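Local atomic coordinates of protein yesU (Bacillus subtilis, PDB entry 1OQ1), a protein that is of unknown function but adopts a galectin-like fold and belongs to a family of the concanavalin clan. Residues 61-66 with 215-220; 75-80 with 203-208; 106-111 with 139-144; 120-125 with 147-152; 161-166 with 174-179. All blocks are in the same frame, centred on the assembly; numbering follows the deposited sequence.

Contact 1: residues 61-66 with 215-220; sequences DGIIVT and FAVHQA
Antiparallel pairing of 63-66 with 215-220, within one sheet of a beta sandwich, brings Ile-63 to Thr-66 alongside Ala-216 to Gln-219. The axes of 63-66 and 215-220 approach to 4.2 Å and run at 153°, and hydrogen-bonded pairs alternate with non-hydrogen-bonded ones. Ile-64 N donates to His-218 O (2.8 Å), and His-218 N donates back to Ile-64 O. Thr-66 and Ala-216 repeat this exchange, with Ala-216 N 2.8 Å from Thr-66 O. Ahead of the strand, Ala-220 N reaches Gly-62 O at 2.9 Å from 51° out of the carbonyl plane; on its other edge Gly-62 and Ile-63 both face Lys-167, a G1 bulge. The pairing places strand 63-73 between 209-222 and 161-168 in one of the two sheets of the galectin-like sandwich. Val-65 and Val-217 share the face turned toward the second sheet, where Val-65 and Phe-215 also touch Ile-200. Val-65 CG1 stands anti to its own backbone nitrogen (chi1 -176°), a setting that brings it to 3.6 Å from Phe-215 CE1, in the plane of the ring at its edge. Ile-63 lies across Val-217, its CB 3.8 Å from Val-217 CG1. On the reverse face Ile-64 CG1 rests against the methyl Ala-220 CB at 3.8 Å, and the Thr-66 hydroxyl lies near Ala-216 CB.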
# COMPACT_ATOMS: atom_id res chain seq x y z
N ASP A 61 7.09 -12.83 -5.41
CA ASP A 61 8.07 -11.75 -5.48
C ASP A 61 8.19 -11.47 -6.98
O ASP A 61 7.72 -12.26 -7.79
CB ASP A 61 9.40 -12.24 -4.92
CG ASP A 61 10.36 -11.11 -4.60
OD1 ASP A 61 10.07 -9.95 -4.97
OD2 ASP A 61 11.41 -11.40 -3.99
N GLY A 62 8.83 -10.36 -7.34
CA GLY A 62 9.00 -10.04 -8.75
C GLY A 62 7.71 -9.65 -9.43
O GLY A 62 7.27 -10.29 -10.38
N ILE A 63 7.11 -8.56 -8.95
CA ILE A 63 5.83 -8.11 -9.49
C ILE A 63 5.77 -6.60 -9.65
O ILE A 63 6.56 -5.86 -9.07
CB ILE A 63 4.67 -8.52 -8.56
CG1 ILE A 63 4.95 -8.00 -7.14
CG2 ILE A 63 4.49 -10.04 -8.57
CD1 ILE A 63 3.79 -8.17 -6.16
N ILE A 64 4.81 -6.15 -10.46
CA ILE A 64 4.57 -4.73 -10.67
C ILE A 64 3.11 -4.54 -10.27
O ILE A 64 2.21 -5.16 -10.83
CB ILE A 64 4.79 -4.33 -12.13
CG1 ILE A 64 6.27 -4.53 -12.50
CG2 ILE A 64 4.40 -2.87 -12.34
CD1 ILE A 64 6.63 -4.13 -13.91
N VAL A 65 2.89 -3.69 -9.27
CA VAL A 65 1.56 -3.42 -8.73
C VAL A 65 1.06 -2.05 -9.17
O VAL A 65 1.75 -1.05 -9.00
CB VAL A 65 1.59 -3.46 -7.18
CG1 VAL A 65 0.18 -3.27 -6.62
CG2 VAL A 65 2.18 -4.78 -6.70
N THR A 66 -0.15 -2.02 -9.73
CA THR A 66 -0.73 -0.78 -10.21
C THR A 66 -2.17 -0.59 -9.72
O THR A 66 -2.89 -1.55 -9.46
CB THR A 66 -0.74 -0.72 -11.75
OG1 THR A 66 -1.41 -1.88 -12.28
CG2 THR A 66 0.69 -0.67 -12.29
N PHE A 215 -7.12 -2.30 -9.59
CA PHE A 215 -5.96 -2.80 -8.86
C PHE A 215 -5.46 -4.05 -9.60
O PHE A 215 -6.19 -5.03 -9.75
CB PHE A 215 -6.40 -3.14 -7.44
CG PHE A 215 -5.40 -3.93 -6.64
CD1 PHE A 215 -4.06 -3.58 -6.62
CD2 PHE A 215 -5.83 -5.02 -5.88
CE1 PHE A 215 -3.15 -4.29 -5.84
CE2 PHE A 215 -4.92 -5.74 -5.09
CZ PHE A 215 -3.58 -5.37 -5.08
N ALA A 216 -4.21 -4.00 -10.07
CA ALA A 216 -3.67 -5.14 -10.81
C ALA A 216 -2.24 -5.49 -10.42
O ALA A 216 -1.50 -4.64 -9.93
CB ALA A 216 -3.73 -4.86 -12.30
N VAL A 217 -1.88 -6.75 -10.63
CA VAL A 217 -0.54 -7.25 -10.33
C VAL A 217 -0.03 -8.02 -11.55
O VAL A 217 -0.66 -8.98 -12.00
CB VAL A 217 -0.54 -8.20 -9.10
CG1 VAL A 217 0.88 -8.64 -8.79
CG2 VAL A 217 -1.14 -7.50 -7.90
N HIS A 218 1.11 -7.60 -12.09
CA HIS A 218 1.72 -8.26 -13.24
C HIS A 218 3.11 -8.76 -12.86
O HIS A 218 3.70 -8.30 -11.88
CB HIS A 218 1.88 -7.28 -14.41
CG HIS A 218 0.58 -6.87 -15.05
ND1 HIS A 218 0.14 -7.41 -16.25
CD2 HIS A 218 -0.36 -5.97 -14.67
CE1 HIS A 218 -1.01 -6.85 -16.58
NE2 HIS A 218 -1.34 -5.98 -15.64
N GLN A 219 3.62 -9.71 -13.62
CA GLN A 219 4.96 -10.24 -13.38
C GLN A 219 5.93 -9.12 -13.73
O GLN A 219 5.70 -8.38 -14.68
CB GLN A 219 5.24 -11.43 -14.30
CG GLN A 219 4.62 -12.75 -13.89
CD GLN A 219 5.35 -13.39 -12.73
OE1 GLN A 219 6.58 -13.45 -12.72
NE2 GLN A 219 4.60 -13.88 -11.75
N ALA A 220 7.00 -8.97 -12.95
CA ALA A 220 7.98 -7.93 -13.23
C ALA A 220 9.05 -8.51 -14.15
O ALA A 220 9.67 -9.53 -13.83
CB ALA A 220 8.62 -7.43 -11.93
O HOH W 1 7.06 -13.51 -10.25

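Contact 2: residues 75-80 with 203-208; sequences PGLCML and RQMAPM. With ACY (acetic acid), chain E.
Met-79 O takes the shortest bond between the two strands: Arg-203 N reaches it at 2.8 Å with a nearly straight N-H (167°). The return bond, Met-79 N to Arg-203 O, is 3.0 Å long and more bent, its donor lying above the carbonyl plane. Selenomethionine Met-79 and Arg-203 run side by side in the same direction, Met-79 SE 3.9 Å from Arg-203 CD. The arginine, extended from CG to NE, presents the edge of its guanidinium to an acetate: NE meets atom O at 3.0 Å, and NH2 meets OXT at 2.6 Å. With NH1 bonded to Gly-102 O, the flat group is fixed in rotation. Met-205 SE touches the acetate carbon at 3.4 Å. On the other face of the sheet Cys-78 SG meets Met-208 CG (3.8 Å), beside Phe-69 and Pro-71 of the opposing sheet. Leu-77 N is buried without a polar partner, and Met-208 SE sits 3.8 Å from it. The acetate probably came from the crystallisation liquor, so its two-pronged binding suggests a spot that can accept an anion, without identifying a natural ligand. Antiparallel strands 76-86 and 199-205, with Cys-78 facing the opposing sheet and Leu-77, Met-79, Arg-203 and Met-205 on the other face, fit a galectin-like beta sandwich.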
# COMPACT_ATOMS: atom_id res chain seq x y z
N PRO A 75 -8.09 15.99 6.37
CA PRO A 75 -6.83 15.32 6.69
C PRO A 75 -6.92 13.80 6.55
O PRO A 75 -8.01 13.22 6.60
CB PRO A 75 -6.57 15.72 8.14
CG PRO A 75 -7.25 17.04 8.26
CD PRO A 75 -8.54 16.81 7.52
N GLY A 76 -5.77 13.17 6.39
CA GLY A 76 -5.72 11.73 6.25
C GLY A 76 -4.39 11.29 5.67
O GLY A 76 -3.56 12.13 5.29
N LEU A 77 -4.17 9.99 5.61
CA LEU A 77 -2.93 9.44 5.07
C LEU A 77 -3.22 8.08 4.46
O LEU A 77 -4.09 7.34 4.93
CB LEU A 77 -1.89 9.32 6.19
CG LEU A 77 -0.54 8.65 5.91
CD1 LEU A 77 0.54 9.25 6.81
CD2 LEU A 77 -0.64 7.15 6.13
N CYS A 78 -2.51 7.75 3.38
CA CYS A 78 -2.68 6.47 2.73
C CYS A 78 -1.37 5.69 2.78
O CYS A 78 -0.30 6.28 2.88
CB CYS A 78 -3.14 6.66 1.28
SG CYS A 78 -4.80 7.39 1.17
N MSE A 79 -1.47 4.37 2.71
CA MSE A 79 -0.28 3.53 2.79
C MSE A 79 -0.54 2.15 2.19
O MSE A 79 -1.58 1.54 2.44
CB MSE A 79 0.12 3.38 4.26
CG MSE A 79 1.38 2.58 4.52
SE MSE A 79 1.67 2.24 6.42
CE MSE A 79 1.82 4.07 7.03
N LEU A 80 0.40 1.66 1.39
CA LEU A 80 0.24 0.34 0.80
C LEU A 80 1.19 -0.63 1.48
O LEU A 80 2.38 -0.35 1.62
CB LEU A 80 0.56 0.36 -0.70
CG LEU A 80 0.16 -0.95 -1.39
CD1 LEU A 80 -1.30 -0.86 -1.80
CD2 LEU A 80 1.03 -1.20 -2.60
N ARG A 203 -4.02 0.73 3.58
CA ARG A 203 -4.26 1.39 4.87
C ARG A 203 -4.62 2.85 4.72
O ARG A 203 -4.18 3.53 3.79
CB ARG A 203 -3.02 1.28 5.77
CG ARG A 203 -3.11 2.13 7.05
CD ARG A 203 -1.88 1.92 7.93
NE ARG A 203 -1.95 2.61 9.22
CZ ARG A 203 -2.84 2.32 10.17
NH1 ARG A 203 -3.74 1.38 9.98
NH2 ARG A 203 -2.80 2.96 11.33
N GLN A 204 -5.43 3.34 5.64
CA GLN A 204 -5.80 4.75 5.66
C GLN A 204 -5.87 5.19 7.10
O GLN A 204 -6.26 4.42 7.98
CB GLN A 204 -7.17 5.00 5.02
CG GLN A 204 -7.23 4.81 3.52
CD GLN A 204 -8.50 5.40 2.92
OE1 GLN A 204 -9.40 5.85 3.64
NE2 GLN A 204 -8.59 5.39 1.60
N MSE A 205 -5.46 6.43 7.35
CA MSE A 205 -5.56 7.00 8.68
C MSE A 205 -6.78 7.89 8.56
O MSE A 205 -6.88 8.69 7.62
CB MSE A 205 -4.33 7.85 9.02
CG MSE A 205 -3.10 7.07 9.41
SE MSE A 205 -1.75 8.22 10.18
CE MSE A 205 -2.39 8.25 12.01
N ALA A 206 -7.73 7.73 9.47
CA ALA A 206 -8.94 8.55 9.45
C ALA A 206 -8.52 10.00 9.65
O ALA A 206 -7.50 10.26 10.28
CB ALA A 206 -9.88 8.12 10.57
N PRO A 207 -9.32 10.96 9.15
CA PRO A 207 -10.59 10.81 8.43
C PRO A 207 -10.48 10.80 6.90
O PRO A 207 -11.35 11.32 6.20
CB PRO A 207 -11.38 12.01 8.92
CG PRO A 207 -10.33 13.07 8.94
CD PRO A 207 -9.12 12.36 9.56
N MSE A 208 -9.41 10.20 6.40
CA MSE A 208 -9.16 10.10 4.97
C MSE A 208 -10.36 9.58 4.17
O MSE A 208 -11.05 8.66 4.60
CB MSE A 208 -7.97 9.18 4.72
CG MSE A 208 -7.53 9.04 3.27
SE MSE A 208 -6.53 10.58 2.70
CE MSE A 208 -7.12 10.70 0.85
C ACY E . -0.33 5.25 11.12
O ACY E . -0.17 4.88 9.87
OXT ACY E . -1.27 4.92 11.91
CH3 ACY E . 0.76 6.18 11.62

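Contact 3: residues 106-111 with 139-144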
# COMPACT_ATOMS: atom_id res chain seq x y z
N GLU A 106 0.63 -2.89 15.56
CA GLU A 106 0.35 -4.30 15.30
C GLU A 106 0.99 -4.72 13.98
O GLU A 106 1.25 -5.90 13.75
CB GLU A 106 -1.16 -4.55 15.21
CG GLU A 106 -1.94 -4.03 16.40
CD GLU A 106 -3.44 -4.11 16.18
OE1 GLU A 106 -3.88 -3.87 15.03
OE2 GLU A 106 -4.18 -4.38 17.15
N TYR A 107 1.26 -3.73 13.13
CA TYR A 107 1.85 -3.99 11.83
C TYR A 107 3.35 -3.77 11.76
O TYR A 107 4.05 -4.53 11.10
CB TYR A 107 1.14 -3.13 10.78
CG TYR A 107 -0.35 -3.38 10.75
CD1 TYR A 107 -0.90 -4.35 9.91
CD2 TYR A 107 -1.19 -2.70 11.62
CE1 TYR A 107 -2.27 -4.65 9.96
CE2 TYR A 107 -2.55 -2.99 11.68
CZ TYR A 107 -3.08 -3.96 10.85
OH TYR A 107 -4.42 -4.27 10.95
N HIS A 108 3.86 -2.76 12.46
CA HIS A 108 5.31 -2.52 12.41
C HIS A 108 6.09 -3.11 13.57
O HIS A 108 7.32 -3.25 13.48
CB HIS A 108 5.61 -1.01 12.26
CG HIS A 108 5.14 -0.16 13.40
ND1 HIS A 108 5.63 -0.29 14.68
CD2 HIS A 108 4.29 0.89 13.43
CE1 HIS A 108 5.10 0.64 15.46
NE2 HIS A 108 4.29 1.38 14.72
N SER A 109 5.39 -3.48 14.64
CA SER A 109 6.03 -4.06 15.82
C SER A 109 5.21 -5.24 16.37
O SER A 109 5.05 -5.38 17.58
CB SER A 109 6.18 -3.00 16.91
OG SER A 109 6.95 -1.89 16.46
N GLY A 110 4.71 -6.08 15.47
CA GLY A 110 3.91 -7.22 15.87
C GLY A 110 4.58 -8.53 15.49
O GLY A 110 5.79 -8.68 15.67
N ASP A 111 3.82 -9.48 14.96
CA ASP A 111 4.40 -10.76 14.57
C ASP A 111 4.38 -10.98 13.06
O ASP A 111 4.31 -12.12 12.60
CB ASP A 111 3.70 -11.93 15.29
CG ASP A 111 2.22 -12.01 14.99
OD1 ASP A 111 1.74 -11.29 14.10
OD2 ASP A 111 1.53 -12.81 15.66
N ARG A 139 9.11 -6.36 10.34
CA ARG A 139 9.09 -5.80 11.69
C ARG A 139 10.27 -4.87 11.95
O ARG A 139 11.40 -5.17 11.56
CB ARG A 139 9.12 -6.95 12.72
CG ARG A 139 8.86 -6.52 14.16
CD ARG A 139 8.80 -7.73 15.10
NE ARG A 139 8.14 -7.42 16.37
CZ ARG A 139 8.68 -6.70 17.35
NH1 ARG A 139 7.99 -6.47 18.46
NH2 ARG A 139 9.92 -6.23 17.23
N GLY A 140 10.01 -3.74 12.59
CA GLY A 140 11.10 -2.82 12.88
C GLY A 140 10.86 -1.35 12.57
O GLY A 140 11.62 -0.51 13.05
N PHE A 141 9.85 -1.04 11.77
CA PHE A 141 9.55 0.35 11.44
C PHE A 141 10.79 1.07 10.88
O PHE A 141 10.99 2.26 11.10
CB PHE A 141 9.06 1.07 12.71
CG PHE A 141 8.42 2.41 12.45
CD1 PHE A 141 7.25 2.51 11.71
CD2 PHE A 141 8.98 3.57 12.99
CE1 PHE A 141 6.64 3.74 11.50
CE2 PHE A 141 8.38 4.81 12.78
CZ PHE A 141 7.21 4.90 12.03
N HIS A 142 11.61 0.33 10.13
CA HIS A 142 12.84 0.89 9.57
C HIS A 142 12.59 1.78 8.36
O HIS A 142 11.97 1.36 7.39
CB HIS A 142 13.78 -0.24 9.17
CG HIS A 142 14.09 -1.19 10.29
ND1 HIS A 142 14.77 -0.82 11.42
CD2 HIS A 142 13.81 -2.51 10.43
CE1 HIS A 142 14.90 -1.86 12.22
NE2 HIS A 142 14.32 -2.90 11.64
N LEU A 143 13.09 3.01 8.42
CA LEU A 143 12.92 3.92 7.29
C LEU A 143 13.93 3.52 6.22
O LEU A 143 15.14 3.56 6.44
CB LEU A 143 13.17 5.37 7.73
CG LEU A 143 12.99 6.44 6.65
CD1 LEU A 143 11.55 6.45 6.14
CD2 LEU A 143 13.36 7.79 7.24
N ALA A 144 13.42 3.11 5.05
CA ALA A 144 14.28 2.66 3.95
C ALA A 144 14.54 3.72 2.88
O ALA A 144 15.65 3.82 2.36
CB ALA A 144 13.69 1.41 3.31
O HOH W 2 5.69 -8.02 19.13
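Gly-140 N and His-108 O form the firm centre of this contact: the bond is 2.9 Å long, its N-H is almost perfectly straight (175°), and the donor sits nearly along the C=O axis. Close by, Arg-139 NE meets Gly-110 O at 2.8 Å. This oxygen lies in the guanidinium plane and offers a lone pair in its own carbonyl plane, although the N-H is bent to 144°. The arginine arrives here because its chain is extended from CG to NE, which carries the guanidinium past the helix end until Ser-109 CA lies over one of its faces. Packing is also close between His-108 and Phe-141, whose side chains point the same way. Phe-141 CD1 sits over one face of the imidazole, 3.8 Å from His-108 CD2, the ring planes inclined obliquely at 48°. The imidazole is further steadied by a hydrogen bond between its ND1 and Ser-109 OG (2.7 Å), which lies at the ring edge.

The outer part is looser. Arg-139 is exposed, and its NH1 donates to a water at 2.9 Å, which in turn donates to Ser-109 O at 3.1 Å. Carbonyls following helix 105-108 thus draw in a cationic side chain, and their partial negative charge would be expected to favour the guanidinium there, with a water linking NH1 to Ser-109 O.

Contact 4: residues 120-125 with 147-152; sequences FRRKYA and GADPLP
Arg-122 and Asp-149 meet obliquely, the guanidinium and carboxylate planes 63° apart, so that one nitrogen, NH2, does the touching rather than a two-pronged pair. Arg-122 NH2 lies 3.0 Å from Asp-149 OD2, a salt bridge whose hydrogen bond is weak because the N-H is bent. Arg-122 NH2 makes a straighter bond to Leu-151 O at 2.7 Å; this oxygen lies close to the guanidinium plane, while the donor stands above the carbonyl plane. Arg-122 CG sits 3.6 Å above the centre of the Phe-120 ring, and the bend at chi2 (-67°) turns the rest of the chain so that the guanidinium has Phe-120 CD1 over one face. The ring's edge points elsewhere: Phe-120 CE1 approaches Pro-152 O at 3.3 Å in the ring plane, and Phe-120 CB packs on Leu-151 CD1.

Asp-149 OD2 is gripped from several directions. Phe-120 N meets it at 2.9 Å, nearly in line with its C-O bond, and a water 2.7 Å from it also accepts from Arg-121 N and Arg-122 NE. So many donors round a buried carboxylate would be expected to stabilise its charged form. The other oxygen, OD1, takes Leu-151 N from above the carboxylate plane at 2.9 Å. That bond makes an Asx turn of 149-151, which carries the chain out of strand 142-148. The turn is thereby pinned to the corner at Phe-120 near the end of strand 112-122, at one margin of the sandwich, where Phe-120 and Leu-151 reach Pro-71 and Phe-69 of the opposing sheet.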
# COMPACT_ATOMS: atom_id res chain seq x y z
N PHE A 120 0.46 10.52 0.10
CA PHE A 120 -0.59 11.46 0.50
C PHE A 120 -0.56 11.48 2.04
O PHE A 120 -1.57 11.22 2.70
CB PHE A 120 -1.98 11.04 0.02
CG PHE A 120 -3.00 12.15 0.11
CD1 PHE A 120 -3.03 13.16 -0.85
CD2 PHE A 120 -3.87 12.23 1.19
CE1 PHE A 120 -3.92 14.23 -0.74
CE2 PHE A 120 -4.77 13.30 1.32
CZ PHE A 120 -4.79 14.30 0.35
N ARG A 121 0.61 11.77 2.59
CA ARG A 121 0.77 11.83 4.04
C ARG A 121 0.33 13.22 4.46
O ARG A 121 1.14 14.15 4.49
CB ARG A 121 2.24 11.60 4.40
CG ARG A 121 2.83 10.35 3.78
CD ARG A 121 4.31 10.19 4.11
NE ARG A 121 4.53 9.98 5.54
CZ ARG A 121 5.09 10.87 6.36
NH1 ARG A 121 5.49 12.06 5.91
NH2 ARG A 121 5.25 10.57 7.64
N ARG A 122 -0.96 13.36 4.77
CA ARG A 122 -1.51 14.66 5.13
C ARG A 122 -2.37 14.61 6.40
O ARG A 122 -3.32 15.39 6.53
CB ARG A 122 -2.36 15.19 3.97
CG ARG A 122 -1.76 14.98 2.58
CD ARG A 122 -0.49 15.79 2.35
NE ARG A 122 0.22 15.32 1.16
CZ ARG A 122 -0.09 15.65 -0.09
NH1 ARG A 122 -1.11 16.46 -0.34
NH2 ARG A 122 0.59 15.12 -1.10
N LYS A 123 -2.05 13.72 7.33
CA LYS A 123 -2.81 13.59 8.56
C LYS A 123 -2.45 14.67 9.59
O LYS A 123 -3.34 15.25 10.21
CB LYS A 123 -2.59 12.20 9.17
CG LYS A 123 -3.11 12.01 10.60
CD LYS A 123 -4.63 12.13 10.68
CE LYS A 123 -5.10 11.92 12.12
NZ LYS A 123 -6.59 11.96 12.25
N TYR A 124 -1.16 14.93 9.74
CA TYR A 124 -0.69 15.92 10.72
C TYR A 124 -0.04 17.14 10.06
O TYR A 124 0.44 17.08 8.93
CB TYR A 124 0.31 15.26 11.67
CG TYR A 124 -0.26 14.07 12.42
CD1 TYR A 124 -1.25 14.25 13.38
CD2 TYR A 124 0.19 12.78 12.16
CE1 TYR A 124 -1.79 13.15 14.07
CE2 TYR A 124 -0.34 11.68 12.84
CZ TYR A 124 -1.33 11.87 13.79
OH TYR A 124 -1.85 10.79 14.47
N ALA A 125 -0.03 18.26 10.79
CA ALA A 125 0.55 19.50 10.28
C ALA A 125 1.98 19.31 9.80
O ALA A 125 2.36 19.81 8.73
CB ALA A 125 0.51 20.57 11.36
N GLY A 147 10.78 10.16 -0.84
CA GLY A 147 10.84 11.06 -1.97
C GLY A 147 9.70 12.06 -1.88
O GLY A 147 8.74 11.83 -1.15
N ALA A 148 9.82 13.18 -2.59
CA ALA A 148 8.77 14.19 -2.56
C ALA A 148 7.48 13.62 -3.16
O ALA A 148 7.53 12.79 -4.06
CB ALA A 148 9.21 15.44 -3.34
N ASP A 149 6.34 14.09 -2.67
CA ASP A 149 5.02 13.64 -3.13
C ASP A 149 4.35 14.69 -4.02
O ASP A 149 3.99 15.77 -3.55
CB ASP A 149 4.13 13.36 -1.90
CG ASP A 149 2.78 12.76 -2.25
OD1 ASP A 149 2.48 12.59 -3.45
OD2 ASP A 149 2.01 12.46 -1.31
N PRO A 150 4.15 14.38 -5.32
CA PRO A 150 3.53 15.32 -6.27
C PRO A 150 2.00 15.43 -6.14
O PRO A 150 1.39 16.31 -6.75
CB PRO A 150 3.94 14.75 -7.62
CG PRO A 150 3.87 13.27 -7.36
CD PRO A 150 4.55 13.14 -6.00
N LEU A 151 1.40 14.54 -5.36
CA LEU A 151 -0.05 14.57 -5.19
C LEU A 151 -0.48 15.88 -4.53
O LEU A 151 0.08 16.29 -3.52
CB LEU A 151 -0.51 13.40 -4.33
CG LEU A 151 -0.38 12.00 -4.94
CD1 LEU A 151 -0.67 10.97 -3.86
CD2 LEU A 151 -1.36 11.85 -6.10
N PRO A 152 -1.49 16.55 -5.11
CA PRO A 152 -1.96 17.81 -4.54
C PRO A 152 -3.00 17.54 -3.47
O PRO A 152 -3.32 16.39 -3.18
CB PRO A 152 -2.58 18.50 -5.75
CG PRO A 152 -3.26 17.33 -6.44
CD PRO A 152 -2.18 16.24 -6.38
O HOH W 3 2.57 13.41 1.11

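Contact 5: residues 161-166 with 174-179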
# COMPACT_ATOMS: atom_id res chain seq x y z
N TYR A 161 -5.01 9.29 -10.24
CA TYR A 161 -3.57 9.27 -10.47
C TYR A 161 -3.15 7.81 -10.66
O TYR A 161 -3.67 6.91 -10.01
CB TYR A 161 -2.85 9.90 -9.27
CG TYR A 161 -3.11 11.39 -9.16
CD1 TYR A 161 -2.28 12.31 -9.79
CD2 TYR A 161 -4.24 11.86 -8.49
CE1 TYR A 161 -2.57 13.68 -9.77
CE2 TYR A 161 -4.54 13.24 -8.47
CZ TYR A 161 -3.71 14.13 -9.12
OH TYR A 161 -4.02 15.47 -9.16
N ARG A 162 -2.21 7.57 -11.58
CA ARG A 162 -1.72 6.22 -11.89
C ARG A 162 -0.53 5.84 -11.01
O ARG A 162 0.57 6.36 -11.18
CB ARG A 162 -1.34 6.14 -13.37
CG ARG A 162 -2.53 5.99 -14.33
CD ARG A 162 -3.09 4.57 -14.27
NE ARG A 162 -4.30 4.37 -15.06
CZ ARG A 162 -4.34 4.28 -16.39
NH1 ARG A 162 -3.23 4.39 -17.11
NH2 ARG A 162 -5.50 4.07 -17.00
N MSE A 163 -0.78 4.93 -10.07
CA MSE A 163 0.25 4.48 -9.13
C MSE A 163 0.88 3.19 -9.62
O MSE A 163 0.18 2.29 -10.07
CB MSE A 163 -0.40 4.25 -7.77
CG MSE A 163 -1.52 5.22 -7.46
SE MSE A 163 -0.93 7.04 -7.18
CE MSE A 163 -0.65 7.69 -8.95
N LYS A 164 2.21 3.09 -9.53
CA LYS A 164 2.91 1.89 -9.98
C LYS A 164 4.06 1.56 -9.04
O LYS A 164 4.91 2.40 -8.76
CB LYS A 164 3.45 2.07 -11.40
CG LYS A 164 4.16 0.82 -11.94
CD LYS A 164 4.64 0.98 -13.38
CE LYS A 164 3.47 1.02 -14.36
NZ LYS A 164 3.94 1.10 -15.78
N LEU A 165 4.08 0.32 -8.56
CA LEU A 165 5.08 -0.15 -7.63
C LEU A 165 5.78 -1.41 -8.14
O LEU A 165 5.11 -2.36 -8.55
CB LEU A 165 4.41 -0.47 -6.29
CG LEU A 165 5.30 -1.02 -5.17
CD1 LEU A 165 6.16 0.11 -4.62
CD2 LEU A 165 4.44 -1.61 -4.07
N ILE A 166 7.11 -1.42 -8.12
CA ILE A 166 7.88 -2.58 -8.54
C ILE A 166 8.52 -3.23 -7.31
O ILE A 166 9.11 -2.54 -6.49
CB ILE A 166 9.03 -2.21 -9.52
CG1 ILE A 166 8.46 -1.58 -10.79
CG2 ILE A 166 9.84 -3.47 -9.87
CD1 ILE A 166 9.53 -1.05 -11.72
N PHE A 174 8.92 3.14 -6.97
CA PHE A 174 7.58 3.70 -6.92
C PHE A 174 7.46 4.93 -7.81
O PHE A 174 8.32 5.81 -7.79
CB PHE A 174 7.28 4.08 -5.46
CG PHE A 174 5.91 4.66 -5.23
CD1 PHE A 174 4.77 4.00 -5.65
CD2 PHE A 174 5.77 5.86 -4.52
CE1 PHE A 174 3.50 4.51 -5.36
CE2 PHE A 174 4.51 6.37 -4.23
CZ PHE A 174 3.37 5.70 -4.65
N SER A 175 6.38 5.00 -8.59
CA SER A 175 6.15 6.13 -9.47
C SER A 175 4.68 6.53 -9.45
O SER A 175 3.82 5.72 -9.11
CB SER A 175 6.57 5.80 -10.91
OG SER A 175 5.75 4.79 -11.47
N ILE A 176 4.42 7.79 -9.79
CA ILE A 176 3.06 8.33 -9.85
C ILE A 176 2.95 9.05 -11.19
O ILE A 176 3.73 9.95 -11.49
CB ILE A 176 2.81 9.34 -8.71
CG1 ILE A 176 2.87 8.62 -7.35
CG2 ILE A 176 1.45 10.02 -8.90
CD1 ILE A 176 2.78 9.55 -6.15
N ASN A 177 1.97 8.64 -11.99
CA ASN A 177 1.78 9.21 -13.32
C ASN A 177 3.08 9.11 -14.11
O ASN A 177 3.41 9.98 -14.91
CB ASN A 177 1.30 10.67 -13.22
CG ASN A 177 -0.19 10.78 -12.90
OD1 ASN A 177 -0.82 9.79 -12.52
ND2 ASN A 177 -0.75 11.97 -13.05
N GLY A 178 3.83 8.03 -13.86
CA GLY A 178 5.08 7.80 -14.56
C GLY A 178 6.31 8.50 -14.00
O GLY A 178 7.43 8.23 -14.44
N LEU A 179 6.11 9.40 -13.05
CA LEU A 179 7.23 10.13 -12.45
C LEU A 179 7.84 9.31 -11.32
O LEU A 179 7.14 8.95 -10.37
CB LEU A 179 6.75 11.48 -11.90
CG LEU A 179 7.81 12.34 -11.20
CD1 LEU A 179 8.79 12.88 -12.24
CD2 LEU A 179 7.15 13.49 -10.44
O HOH W 4 3.16 5.66 -12.27
O HOH W 5 7.44 2.14 -10.46
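Strands 161-166 and 174-176 run antiparallel at 169°, their axes 5.0 Å apart, with Lys-164 and Ser-175 as the hydrogen-bonded pair (Ser-175 N to Lys-164 O, 3.0 Å). Beyond it Asn-177 takes hold of Arg-162 twice: its backbone N reaches Arg-162 O at 2.8 Å, and its side-chain OD1 accepts from Arg-162 N at 2.8 Å, the donor standing almost exactly in line with the amide carbonyl (178°). Asn-177 ND2 is then left beside Tyr-161 CD1 at 3.6 Å, the amide and ring planes only 20° apart. Asn-177 sits in the type I' turn from Ile-176 to Leu-179, with a water bonded to Arg-162 O, Ser-175 OG and Gly-178 N. Ser-175 OG lies 3.6 Å from Lys-164 CB. On the opposite face Leu-165 CD1 packs on Phe-174 CB at 4.2 Å, both residues also touching Leu-117 of the other sheet. Arg-162 turns its guanidinium away to a salt bridge with Asp-68. Strand 161-168 pairs with 63-73 along its other edge, while 171-176 passes through the turn into 179-185, so this hairpin sits between those two strands.

Contacts 1 and 5 share one sheet, their centres about 12 Å apart: strand 63-73 is flanked by 209-222 and 161-168, and Val-65 N bonds to Leu-165 O. Contacts 2, 3 and 4 reach the other sheet. Contacts 2 and 4, about 11 Å apart between centres, adjoin through strands 76-86 and 112-122. Across the sandwich, Leu-80 packs on Leu-165, and Leu-151 on Tyr-161. Along the chain contact 1 encloses all the others and contact 2 encloses 3, 4 and 5; contacts 3 and 4 interleave, and 5 follows both. Pairings between distant parts of the chain thus join strands within each sheet, while the nested contacts lie between them in sequence.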